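Local coordinates for lactate dehydrogenase, adjacent gene encodes predicted malate dehydrogenase (Cryptosporidium parvum, PDB 4ND2), which probably catalyses the reversible, NAD-dependent interconversion of (S)-lactate and pyruvate, as a member of the LDH/MDH dehydrogenase superfamily, at residues Val128-Phe131 with Gln132-Gly136; Ser91-Leu94 with Phe95-Arg99; His50-Val53 with Met54-Ser57; Ser152-Arg155 with Thr156-Gln160; Ala259-Ser262 with Asn263-Gly266. One frame throughout, in Å; residues are numbered along the deposited sequence.

Contact 1: Val128-Phe131 with Gln132-Gly136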
# COMPACT_ATOMS: atom_id res chain seq x y z
N VAL A 128 -16.56 -14.25 24.20
CA VAL A 128 -17.23 -13.05 23.68
C VAL A 128 -18.51 -12.78 24.47
O VAL A 128 -18.76 -11.65 24.90
CB VAL A 128 -17.60 -13.18 22.18
CG1 VAL A 128 -18.44 -12.00 21.73
CG2 VAL A 128 -16.35 -13.29 21.33
N SER A 129 -19.33 -13.82 24.62
CA SER A 129 -20.59 -13.73 25.35
C SER A 129 -20.35 -13.33 26.80
O SER A 129 -21.04 -12.46 27.34
CB SER A 129 -21.32 -15.08 25.31
OG SER A 129 -22.60 -14.98 25.91
N HIS A 130 -19.35 -13.95 27.42
CA HIS A 130 -18.97 -13.63 28.79
C HIS A 130 -18.56 -12.17 28.93
O HIS A 130 -19.02 -11.49 29.84
CB HIS A 130 -17.83 -14.54 29.25
CG HIS A 130 -17.45 -14.34 30.69
ND1 HIS A 130 -18.31 -14.64 31.73
CD2 HIS A 130 -16.32 -13.86 31.26
CE1 HIS A 130 -17.72 -14.36 32.88
NE2 HIS A 130 -16.51 -13.88 32.62
N PHE A 131 -17.72 -11.68 28.02
CA PHE A 131 -17.27 -10.29 28.08
C PHE A 131 -18.42 -9.30 27.93
O PHE A 131 -18.46 -8.29 28.64
CB PHE A 131 -16.21 -9.98 27.01
CG PHE A 131 -15.67 -8.58 27.11
CD1 PHE A 131 -14.59 -8.30 27.93
CD2 PHE A 131 -16.28 -7.54 26.42
CE1 PHE A 131 -14.10 -7.01 28.04
CE2 PHE A 131 -15.80 -6.25 26.53
CZ PHE A 131 -14.71 -5.98 27.34
N GLN A 132 -19.33 -9.56 27.00
CA GLN A 132 -20.47 -8.68 26.80
C GLN A 132 -21.34 -8.61 28.06
O GLN A 132 -21.77 -7.53 28.46
CB GLN A 132 -21.30 -9.13 25.59
CG GLN A 132 -22.36 -8.13 25.15
CD GLN A 132 -23.62 -8.16 26.00
OE1 GLN A 132 -24.03 -9.21 26.49
NE2 GLN A 132 -24.25 -7.01 26.18
N LYS A 133 -21.56 -9.77 28.68
CA LYS A 133 -22.39 -9.85 29.88
C LYS A 133 -21.78 -9.05 31.04
O LYS A 133 -22.46 -8.23 31.65
CB LYS A 133 -22.59 -11.30 30.30
CG LYS A 133 -23.67 -11.49 31.37
CD LYS A 133 -23.83 -12.95 31.77
CE LYS A 133 -24.89 -13.10 32.85
NZ LYS A 133 -25.00 -14.51 33.33
N VAL A 134 -20.50 -9.28 31.32
CA VAL A 134 -19.84 -8.64 32.47
C VAL A 134 -19.49 -7.17 32.23
O VAL A 134 -19.52 -6.36 33.16
CB VAL A 134 -18.60 -9.42 32.96
CG1 VAL A 134 -18.97 -10.86 33.30
CG2 VAL A 134 -17.47 -9.39 31.93
N SER A 135 -19.16 -6.81 30.98
CA SER A 135 -18.83 -5.42 30.64
C SER A 135 -20.07 -4.54 30.54
O SER A 135 -20.03 -3.36 30.90
CB SER A 135 -18.05 -5.36 29.32
OG SER A 135 -18.88 -5.64 28.21
N GLY A 136 -21.16 -5.11 30.04
CA GLY A 136 -22.40 -4.36 29.83
C GLY A 136 -22.39 -3.50 28.57
O GLY A 136 -23.29 -2.69 28.37
O HOH W 1 -23.62 -11.96 26.18
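V134 and S135 each lay a carbon over the face of a ring one helical turn back, at the C-terminal end of helix 124-135. Two CH-pi contacts carry this apolar part. V134 CG1 sits 4.0 Å from the centroid of the H130 imidazole, offset toward its rim and closest to CE1. S135 CB lies at the same distance, 4.0 Å, from the centroid of the F131 phenyl ring, again shifted toward the rim, with CE2 its nearest ring atom. In both aromatic residues CG stands anti to the backbone N (chi1 -176°), which sets the ring beside the carbonyl carbon, where the residue one turn later meets it.

The hydrogen bonds form a second group. Q132 N, K133 N and V134 N donate to V128 O, S129 O and H130 O as in any alpha-helix. F131 O is gripped twice: S135 N reaches it at 2.9 Å, and S135 OG, turned back by a chi1 of 72°, donates at 2.7 Å from the other face of the carbonyl plane. That hydroxyl is also bonded to L137 N, just past the helix end.

Water makes the third link. It donates to Q132 OE1 (2.8 Å) and to S129 O (2.9 Å), and accepts from S129 OG at 3.2 Å. The far ends of Q132 and H130 have partners elsewhere, L137 O for NE2 of the amide and D102 on helix 94-111 for NE2 of the imidazole.

The chemistry implies that S135 does double duty, satisfying a carbonyl of the last turn while its CB covers the buried phenyl ring.

Contact 2: Ser91-Leu94 with Phe95-Arg99. With A3D (3-acetylpyridine adenine dinucleotide), chain C.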
# COMPACT_ATOMS: atom_id res chain seq x y z
N SER A 91 -11.63 -25.21 24.67
CA SER A 91 -12.40 -25.00 25.89
C SER A 91 -11.63 -25.30 27.18
O SER A 91 -12.09 -24.98 28.27
CB SER A 91 -13.68 -25.84 25.85
OG SER A 91 -13.38 -27.22 25.86
N GLU A 92 -10.45 -25.92 27.06
CA GLU A 92 -9.58 -26.16 28.22
C GLU A 92 -9.19 -24.86 28.94
O GLU A 92 -8.90 -24.88 30.14
CB GLU A 92 -8.31 -26.90 27.78
CG GLU A 92 -8.55 -28.33 27.33
CD GLU A 92 -7.38 -28.91 26.56
OE1 GLU A 92 -7.60 -29.84 25.75
OE2 GLU A 92 -6.23 -28.44 26.76
N LEU A 93 -9.19 -23.75 28.21
CA LEU A 93 -8.84 -22.44 28.77
C LEU A 93 -10.04 -21.71 29.38
O LEU A 93 -9.89 -20.58 29.85
CB LEU A 93 -8.23 -21.56 27.67
CG LEU A 93 -7.06 -22.15 26.87
CD1 LEU A 93 -6.66 -21.21 25.74
CD2 LEU A 93 -5.88 -22.45 27.77
N LEU A 94 -11.21 -22.34 29.37
CA LEU A 94 -12.47 -21.69 29.75
C LEU A 94 -12.43 -20.96 31.09
O LEU A 94 -12.69 -19.76 31.15
CB LEU A 94 -13.61 -22.73 29.77
CG LEU A 94 -15.00 -22.25 30.18
CD1 LEU A 94 -15.54 -21.24 29.17
CD2 LEU A 94 -15.94 -23.44 30.31
N PHE A 95 -12.12 -21.69 32.16
CA PHE A 95 -12.26 -21.15 33.52
C PHE A 95 -11.28 -20.01 33.78
O PHE A 95 -11.66 -18.97 34.32
CB PHE A 95 -12.09 -22.25 34.57
CG PHE A 95 -13.12 -23.35 34.48
CD1 PHE A 95 -12.74 -24.68 34.42
CD2 PHE A 95 -14.48 -23.05 34.44
CE1 PHE A 95 -13.68 -25.70 34.33
CE2 PHE A 95 -15.43 -24.06 34.36
CZ PHE A 95 -15.03 -25.38 34.30
N GLY A 96 -10.02 -20.20 33.40
CA GLY A 96 -8.99 -19.19 33.60
C GLY A 96 -9.21 -17.93 32.79
O GLY A 96 -9.07 -16.82 33.31
N ASN A 97 -9.57 -18.07 31.52
CA ASN A 97 -9.74 -16.91 30.65
C ASN A 97 -11.01 -16.12 30.94
O ASN A 97 -11.03 -14.90 30.75
CB ASN A 97 -9.65 -17.31 29.18
CG ASN A 97 -8.24 -17.70 28.77
OD1 ASN A 97 -7.29 -17.50 29.53
ND2 ASN A 97 -8.10 -18.25 27.58
N ALA A 98 -12.05 -16.80 31.41
CA ALA A 98 -13.26 -16.10 31.87
C ALA A 98 -12.91 -15.12 32.98
O ALA A 98 -13.39 -13.98 33.00
CB ALA A 98 -14.29 -17.10 32.36
N ARG A 99 -12.05 -15.55 33.91
CA ARG A 99 -11.60 -14.71 35.01
C ARG A 99 -10.75 -13.53 34.53
O ARG A 99 -10.90 -12.42 35.04
CB ARG A 99 -10.81 -15.54 36.03
CG ARG A 99 -11.66 -16.56 36.78
CD ARG A 99 -12.72 -15.89 37.65
NE ARG A 99 -12.12 -14.87 38.50
CZ ARG A 99 -12.72 -13.76 38.93
NH1 ARG A 99 -13.98 -13.48 38.59
NH2 ARG A 99 -12.05 -12.91 39.70
PA A3D C . 0.37 -15.75 24.56
O1A A3D C . 1.52 -15.59 23.61
O2A A3D C . 0.50 -16.67 25.74
O5B A3D C . -0.04 -14.30 25.10
C5B A3D C . -0.98 -14.12 26.15
C4B A3D C . -0.63 -12.81 26.85
O4B A3D C . -1.68 -12.44 27.75
C3B A3D C . 0.65 -12.92 27.68
O3B A3D C . 1.62 -11.97 27.25
C2B A3D C . 0.20 -12.65 29.11
O2B A3D C . 1.16 -11.93 29.89
C1B A3D C . -1.07 -11.86 28.90
N9A A3D C . -1.98 -11.88 30.07
C8A A3D C . -2.21 -12.90 30.93
N7A A3D C . -3.10 -12.52 31.87
C5A A3D C . -3.45 -11.25 31.62
C6A A3D C . -4.35 -10.24 32.23
N6A A3D C . -5.08 -10.54 33.33
N1A A3D C . -4.41 -9.03 31.64
C2A A3D C . -3.70 -8.71 30.54
N3A A3D C . -2.86 -9.58 29.94
C4A A3D C . -2.70 -10.83 30.43
O3 A3D C . -0.97 -16.21 23.77
PN A3D C . -1.29 -15.88 22.22
O1N A3D C . -0.56 -16.87 21.36
O2N A3D C . -1.13 -14.41 21.96
O5D A3D C . -2.86 -16.21 22.17
C5D A3D C . -3.77 -15.40 22.92
C4D A3D C . -5.17 -16.00 22.95
O4D A3D C . -5.73 -16.00 21.63
C3D A3D C . -5.21 -17.44 23.44
O3D A3D C . -6.31 -17.61 24.34
C2D A3D C . -5.45 -18.26 22.19
O2D A3D C . -6.15 -19.48 22.43
C1D A3D C . -6.28 -17.29 21.37
N1N A3D C . -6.30 -17.59 19.94
C2N A3D C . -7.49 -17.60 19.32
C3N A3D C . -7.58 -17.87 17.96
C7N A3D C . -8.90 -17.87 17.26
O7N A3D C . -8.93 -18.19 16.09
C8N A3D C . -10.15 -17.49 17.99
C4N A3D C . -6.41 -18.14 17.25
C5N A3D C . -5.20 -18.13 17.92
C6N A3D C . -5.17 -17.85 19.27
O HOH W 2 -11.38 -24.63 31.65
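The first turn of helix 94-111, in the Rossmann-type NAD-binding domain, starts where L93 and L94 offer their carbonyls to N97 and A98. N97 N donates to L93 O at 3.0 Å. A98 N does the same to L94 O, also at 3.0 Å.

Side chains follow this backbone pairing. L93 and N97 run alongside each other toward the dinucleotide pocket. Each has CG anti to its own carbonyl carbon (chi1 -52° in L93, -71° in N97), and this shared setting sends both side chains the same way. The closest approach between them is L93 CB to N97 ND2, 3.3 Å, so the carboxamide lies against the base of the leucine. Its polar atoms are satisfied by residues outside the two segments: ND2 by N122 O and S81 OG, OD1 by I82 N. N97 lines the pocket, ND2 3.8 Å from the ribose oxygen O3D, and since S81 and N122 both bond the 3-acetylpyridine adenine dinucleotide, its bonds are consistent with positioning both.

On another side of the turn, L94 CD2 meets F95 CE2 obliquely at 4.1 Å. L94 also packs on M127 of helix 124-135 and V312 of helix 293-314; F95, though exposed, also touches V312. A water accepts from F95 N at 3.1 Å and donates to E92 O, bridging the helix start to the preceding 3-10 segment. Toward the cofactor, L93 CD1 stops 3.8 Å from O2D of the ribose that carries the acetylpyridine.

Contact 3: His50-Val53 with Met54-Ser57; sequences HSMV and MFGS
M52 fills the tight side of this helix end, its bent chain touching both F55 and S57. The methyl CE meets the phenyl ring of F55 at the edge, in its plane, 3.9 Å from CD2. The sulfur SD turns to S57, lying 3.7 Å from OG. Two successive bends, at chi2 (-60°) and chi3 (95°), fold the thioether back so that it serves both neighbours. S51 borders the same ring, its OG 3.5 Å from F55 CE2, though the hydroxyl itself is bonded to I48 O one turn earlier. S57 OG likewise finds its partners outside, in G24 O and S59 N. F55 N donates to S51 O at 3.1 Å.

V53 is buried too, its CG1 4.3 Å from M54 CG. M54 extends back along the helix, CE reaching 3.8 Å from H50 O. S152 of the second subunit covers both V53 and M54.

The looser side is the very end of the helix, where G56 is exposed and F55 partly so, although A238 of the second subunit packs on F55. Beyond F55 the helix stops. G56, with phi 69°, lets the chain turn so that S57 N bonds M52 O at 2.9 Å, while G56 N makes a weak bond to V53 O at 3.2 Å. This 6-to-1 and 5-to-2 type pairing, with G56 as the C-prime residue, is a Schellman motif, here closing the helix of the beta-alpha-beta unit between strands 30-34 and 61-64.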
# COMPACT_ATOMS: atom_id res chain seq x y z
N HIS A 50 10.86 1.38 16.40
CA HIS A 50 12.03 1.51 15.53
C HIS A 50 11.73 1.16 14.07
O HIS A 50 12.37 1.69 13.16
CB HIS A 50 13.20 0.65 16.02
CG HIS A 50 13.65 0.96 17.42
ND1 HIS A 50 14.31 0.04 18.21
CD2 HIS A 50 13.52 2.08 18.17
CE1 HIS A 50 14.57 0.58 19.38
NE2 HIS A 50 14.10 1.82 19.38
N SER A 51 10.78 0.25 13.86
CA SER A 51 10.40 -0.18 12.52
C SER A 51 9.51 0.82 11.78
O SER A 51 9.41 0.77 10.56
CB SER A 51 9.69 -1.55 12.57
OG SER A 51 8.35 -1.43 13.04
N MET A 52 8.87 1.74 12.52
CA MET A 52 7.90 2.66 11.92
C MET A 52 8.50 3.53 10.82
O MET A 52 7.90 3.69 9.75
CB MET A 52 7.22 3.53 12.99
CG MET A 52 6.26 2.79 13.91
SD MET A 52 4.87 2.00 13.07
CE MET A 52 5.49 0.33 12.87
N VAL A 53 9.68 4.09 11.07
CA VAL A 53 10.38 4.88 10.06
C VAL A 53 10.71 4.05 8.81
O VAL A 53 10.69 4.57 7.69
CB VAL A 53 11.65 5.56 10.62
CG1 VAL A 53 12.72 4.54 10.97
CG2 VAL A 53 12.20 6.59 9.63
N MET A 54 10.99 2.76 9.00
CA MET A 54 11.30 1.87 7.88
C MET A 54 10.07 1.66 6.99
O MET A 54 10.18 1.59 5.77
CB MET A 54 11.79 0.51 8.38
CG MET A 54 12.99 0.55 9.33
SD MET A 54 13.33 -1.08 10.01
CE MET A 54 14.63 -0.69 11.18
N PHE A 55 8.90 1.58 7.62
CA PHE A 55 7.62 1.43 6.91
C PHE A 55 7.03 2.76 6.43
O PHE A 55 6.01 2.77 5.74
CB PHE A 55 6.59 0.74 7.81
CG PHE A 55 6.94 -0.67 8.20
CD1 PHE A 55 7.35 -1.59 7.25
CD2 PHE A 55 6.81 -1.09 9.52
CE1 PHE A 55 7.65 -2.90 7.61
CE2 PHE A 55 7.11 -2.39 9.88
CZ PHE A 55 7.53 -3.29 8.92
N GLY A 56 7.65 3.87 6.82
CA GLY A 56 7.14 5.19 6.50
C GLY A 56 5.85 5.53 7.24
O GLY A 56 5.03 6.30 6.74
N SER A 57 5.67 4.96 8.43
CA SER A 57 4.47 5.19 9.24
C SER A 57 4.79 6.14 10.39
O SER A 57 5.89 6.10 10.93
CB SER A 57 3.96 3.86 9.81
OG SER A 57 2.91 4.07 10.74

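Contact 4: Ser152-Arg155 with Thr156-Gln160; sequences SRFR and TFIAQ. With PYR (pyruvic acid), chain D.
S152-R155 and T156-Q160 are successive turns of helix 147-162, part of the alpha/beta C-terminal domain, and four i-to-i+4 backbone bonds join them. S152 O takes two donors, T156 N at 2.9 Å and T156 OG1 at 2.6 Å, from opposite faces of its plane. With OG1 anti to the carbonyl carbon (chi1 -64°), the threonine hydroxyl swings back to the preceding turn.

F157 lies with one face over R153 O, which stands 3.0 Å above the ring plane. H215 stacks on the same phenyl group. I158 CD1 lies over one face of the F154 ring, offset toward the rim, in a CH-pi contact 4.0 Å from the centroid and 14° off the normal, while F154 itself packs on A171 and V173 of strand 169-174.

R155 NE is hydrogen-bonded to V169 O, and R155 also packs on V53 of the second subunit. R153 takes a different direction, its chain extended from CG to NE toward the bound substrate, which R90, H177 and N122 also bond. The guanidinium meets the pyruvate carboxylate in a paired grip: NH1 donates to OXT at 2.9 Å, and NH2 to O, near the guanidinium plane, at 2.8 Å.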
# COMPACT_ATOMS: atom_id res chain seq x y z
N SER A 152 -10.81 -17.84 5.93
CA SER A 152 -9.55 -17.66 5.18
C SER A 152 -8.85 -18.99 4.93
O SER A 152 -8.33 -19.23 3.84
CB SER A 152 -8.61 -16.70 5.92
OG SER A 152 -9.14 -15.38 5.94
N ARG A 153 -8.84 -19.86 5.94
CA ARG A 153 -8.31 -21.21 5.79
C ARG A 153 -9.13 -21.99 4.75
O ARG A 153 -8.56 -22.62 3.86
CB ARG A 153 -8.31 -21.94 7.13
CG ARG A 153 -7.26 -21.41 8.10
CD ARG A 153 -7.58 -21.80 9.54
NE ARG A 153 -6.46 -21.48 10.44
CZ ARG A 153 -6.50 -21.63 11.76
NH1 ARG A 153 -7.59 -22.09 12.36
NH2 ARG A 153 -5.43 -21.32 12.48
N PHE A 154 -10.45 -21.92 4.88
CA PHE A 154 -11.38 -22.60 3.97
C PHE A 154 -11.15 -22.13 2.53
O PHE A 154 -10.95 -22.95 1.63
CB PHE A 154 -12.82 -22.32 4.44
CG PHE A 154 -13.89 -23.15 3.77
CD1 PHE A 154 -13.66 -24.45 3.33
CD2 PHE A 154 -15.18 -22.64 3.63
CE1 PHE A 154 -14.67 -25.20 2.74
CE2 PHE A 154 -16.19 -23.38 3.04
CZ PHE A 154 -15.93 -24.66 2.59
N ARG A 155 -11.13 -20.81 2.32
CA ARG A 155 -10.86 -20.22 1.00
C ARG A 155 -9.50 -20.62 0.45
O ARG A 155 -9.36 -20.93 -0.74
CB ARG A 155 -10.92 -18.70 1.07
CG ARG A 155 -12.29 -18.11 1.35
CD ARG A 155 -12.19 -16.63 1.67
NE ARG A 155 -11.98 -15.83 0.47
CZ ARG A 155 -11.76 -14.51 0.46
NH1 ARG A 155 -11.69 -13.83 1.59
NH2 ARG A 155 -11.60 -13.88 -0.70
N THR A 156 -8.49 -20.60 1.31
CA THR A 156 -7.12 -20.92 0.93
C THR A 156 -6.99 -22.36 0.44
O THR A 156 -6.35 -22.62 -0.57
CB THR A 156 -6.15 -20.68 2.11
OG1 THR A 156 -6.15 -19.28 2.43
CG2 THR A 156 -4.73 -21.11 1.78
N PHE A 157 -7.63 -23.29 1.15
CA PHE A 157 -7.57 -24.71 0.79
C PHE A 157 -8.28 -24.99 -0.54
O PHE A 157 -7.80 -25.77 -1.34
CB PHE A 157 -8.15 -25.59 1.90
CG PHE A 157 -7.43 -25.46 3.23
CD1 PHE A 157 -6.07 -25.16 3.29
CD2 PHE A 157 -8.11 -25.66 4.42
CE1 PHE A 157 -5.42 -25.06 4.51
CE2 PHE A 157 -7.46 -25.57 5.64
CZ PHE A 157 -6.12 -25.26 5.68
N ILE A 158 -9.41 -24.33 -0.76
CA ILE A 158 -10.11 -24.42 -2.04
C ILE A 158 -9.23 -23.85 -3.15
O ILE A 158 -9.07 -24.47 -4.21
CB ILE A 158 -11.45 -23.65 -2.01
CG1 ILE A 158 -12.42 -24.31 -1.03
CG2 ILE A 158 -12.08 -23.61 -3.41
CD1 ILE A 158 -13.54 -23.41 -0.56
N ALA A 159 -8.65 -22.68 -2.90
CA ALA A 159 -7.78 -22.00 -3.87
C ALA A 159 -6.57 -22.84 -4.24
O ALA A 159 -6.16 -22.88 -5.40
CB ALA A 159 -7.34 -20.65 -3.33
N GLN A 160 -5.99 -23.52 -3.24
CA GLN A 160 -4.82 -24.37 -3.46
C GLN A 160 -5.16 -25.60 -4.31
O GLN A 160 -4.31 -26.07 -5.08
CB GLN A 160 -4.19 -24.78 -2.13
CG GLN A 160 -3.38 -23.65 -1.49
CD GLN A 160 -2.86 -23.97 -0.10
OE1 GLN A 160 -3.49 -24.70 0.67
NE2 GLN A 160 -1.70 -23.42 0.23
C PYR D . -7.07 -21.37 15.83
O PYR D . -5.94 -21.35 15.28
OXT PYR D . -8.11 -21.55 15.15
CA PYR D . -7.18 -21.21 17.28
O3 PYR D . -8.27 -20.99 17.78
CB PYR D . -5.95 -21.31 18.13

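Contact 5: Ala259-Ser262 with Asn263-Gly266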
# COMPACT_ATOMS: atom_id res chain seq x y z
N ALA A 259 -20.85 -12.93 16.50
CA ALA A 259 -21.71 -11.78 16.79
C ALA A 259 -23.03 -12.23 17.40
O ALA A 259 -23.42 -13.39 17.29
CB ALA A 259 -21.97 -10.99 15.52
N PHE A 260 -23.73 -11.29 18.04
CA PHE A 260 -24.99 -11.59 18.71
C PHE A 260 -26.12 -11.72 17.68
O PHE A 260 -26.58 -10.73 17.11
CB PHE A 260 -25.32 -10.51 19.74
CG PHE A 260 -26.44 -10.89 20.68
CD1 PHE A 260 -27.66 -10.23 20.64
CD2 PHE A 260 -26.26 -11.90 21.61
CE1 PHE A 260 -28.69 -10.58 21.50
CE2 PHE A 260 -27.28 -12.26 22.48
CZ PHE A 260 -28.50 -11.59 22.43
N CYS A 261 -26.54 -12.96 17.45
CA CYS A 261 -27.51 -13.30 16.41
C CYS A 261 -28.89 -13.53 17.03
O CYS A 261 -29.07 -14.46 17.82
CB CYS A 261 -27.04 -14.55 15.67
SG CYS A 261 -28.01 -14.97 14.21
N SER A 262 -29.87 -12.70 16.65
CA SER A 262 -31.19 -12.69 17.30
C SER A 262 -32.38 -13.04 16.39
O SER A 262 -33.36 -13.61 16.87
CB SER A 262 -31.44 -11.33 17.95
OG SER A 262 -30.61 -11.15 19.08
N ASN A 263 -32.31 -12.68 15.11
CA ASN A 263 -33.43 -12.93 14.20
C ASN A 263 -33.01 -13.66 12.92
O ASN A 263 -33.61 -13.47 11.87
CB ASN A 263 -34.12 -11.61 13.84
CG ASN A 263 -34.76 -10.94 15.04
OD1 ASN A 263 -35.53 -11.57 15.77
ND2 ASN A 263 -34.47 -9.66 15.24
N HIS A 264 -31.97 -14.48 13.03
CA HIS A 264 -31.43 -15.21 11.89
C HIS A 264 -30.99 -16.61 12.32
O HIS A 264 -30.73 -16.84 13.50
CB HIS A 264 -30.24 -14.46 11.28
CG HIS A 264 -30.44 -12.98 11.17
ND1 HIS A 264 -31.00 -12.39 10.06
CD2 HIS A 264 -30.14 -11.98 12.03
CE1 HIS A 264 -31.04 -11.08 10.24
NE2 HIS A 264 -30.52 -10.80 11.42
N TYR A 265 -30.90 -17.52 11.35
CA TYR A 265 -30.41 -18.89 11.57
C TYR A 265 -31.15 -19.66 12.66
O TYR A 265 -30.58 -20.57 13.28
CB TYR A 265 -28.90 -18.87 11.84
CG TYR A 265 -28.09 -18.26 10.72
CD1 TYR A 265 -27.64 -16.95 10.79
CD2 TYR A 265 -27.79 -19.00 9.58
CE1 TYR A 265 -26.90 -16.39 9.76
CE2 TYR A 265 -27.06 -18.44 8.54
CZ TYR A 265 -26.62 -17.14 8.64
OH TYR A 265 -25.89 -16.59 7.61
N GLY A 266 -32.42 -19.31 12.90
CA GLY A 266 -33.25 -20.01 13.88
C GLY A 266 -32.85 -19.86 15.34
O GLY A 266 -33.23 -20.70 16.16
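One cysteine sulfur borders two aromatic rings at once: C261 SG lies at the edge of both H264 and Y265, a Cys sulfur-aromatic contact. It is 5.2 Å from the H264 ring centroid, 82° off the ring normal. From the Y265 centroid it is 5.3 Å away and 84° off the normal, so the sulfur is close to the plane of each ring and over the face of neither. The side-chain atoms nearest SG are H264 CB (3.7 Å) and Y265 CD1 (4.0 Å). SG also comes within 3.4 Å of H264 O. Because it is anti to the backbone N (chi1 -172°), the sulfur points into the turn, where the edges of the two rings lie beside it.

No clear polar bond joins the two segments. Y265 and G266 both have positive phi as the chain turns. N263 N is buried by the contact and has no partner anywhere in the model.

Both rings have polar partners outside the turn. H264 ND1 bonds E288 OE2, and Y265 OH bonds both L287 O and L289 N.

The segment leaves strand 253-261 and turns toward strand 270-279, its antiparallel neighbour, with C261 pairing to I270 through the backbone. I286 of strand 284-286 touches C261, H264 and Y265 alike, while Y265 also lies on M272, V274 and P275, across the three-stranded sheet.

Along the chain the order is contact 3, 2, 1, 4, 5. The first three belong to the NAD-binding domain, the last two to the C-terminal domain. Contacts 1 and 2 touch, their centres 14 Å apart, on the neighbouring helices 124-135 and 94-111 near the dinucleotide. Contact 3, on helix 40-55, is remote, its centre 36 Å from that of contact 1 and 42 Å from that of contact 5. Contact 5 comes within about 6 Å of contact 1 by nearest atoms, across the two domains. Contacts 3 and 4, centres 32 Å apart within one chain, both meet the second subunit, where helix 40-55 of one copy packs on helix 147-162 of the other, which carries a substrate-binding arginine.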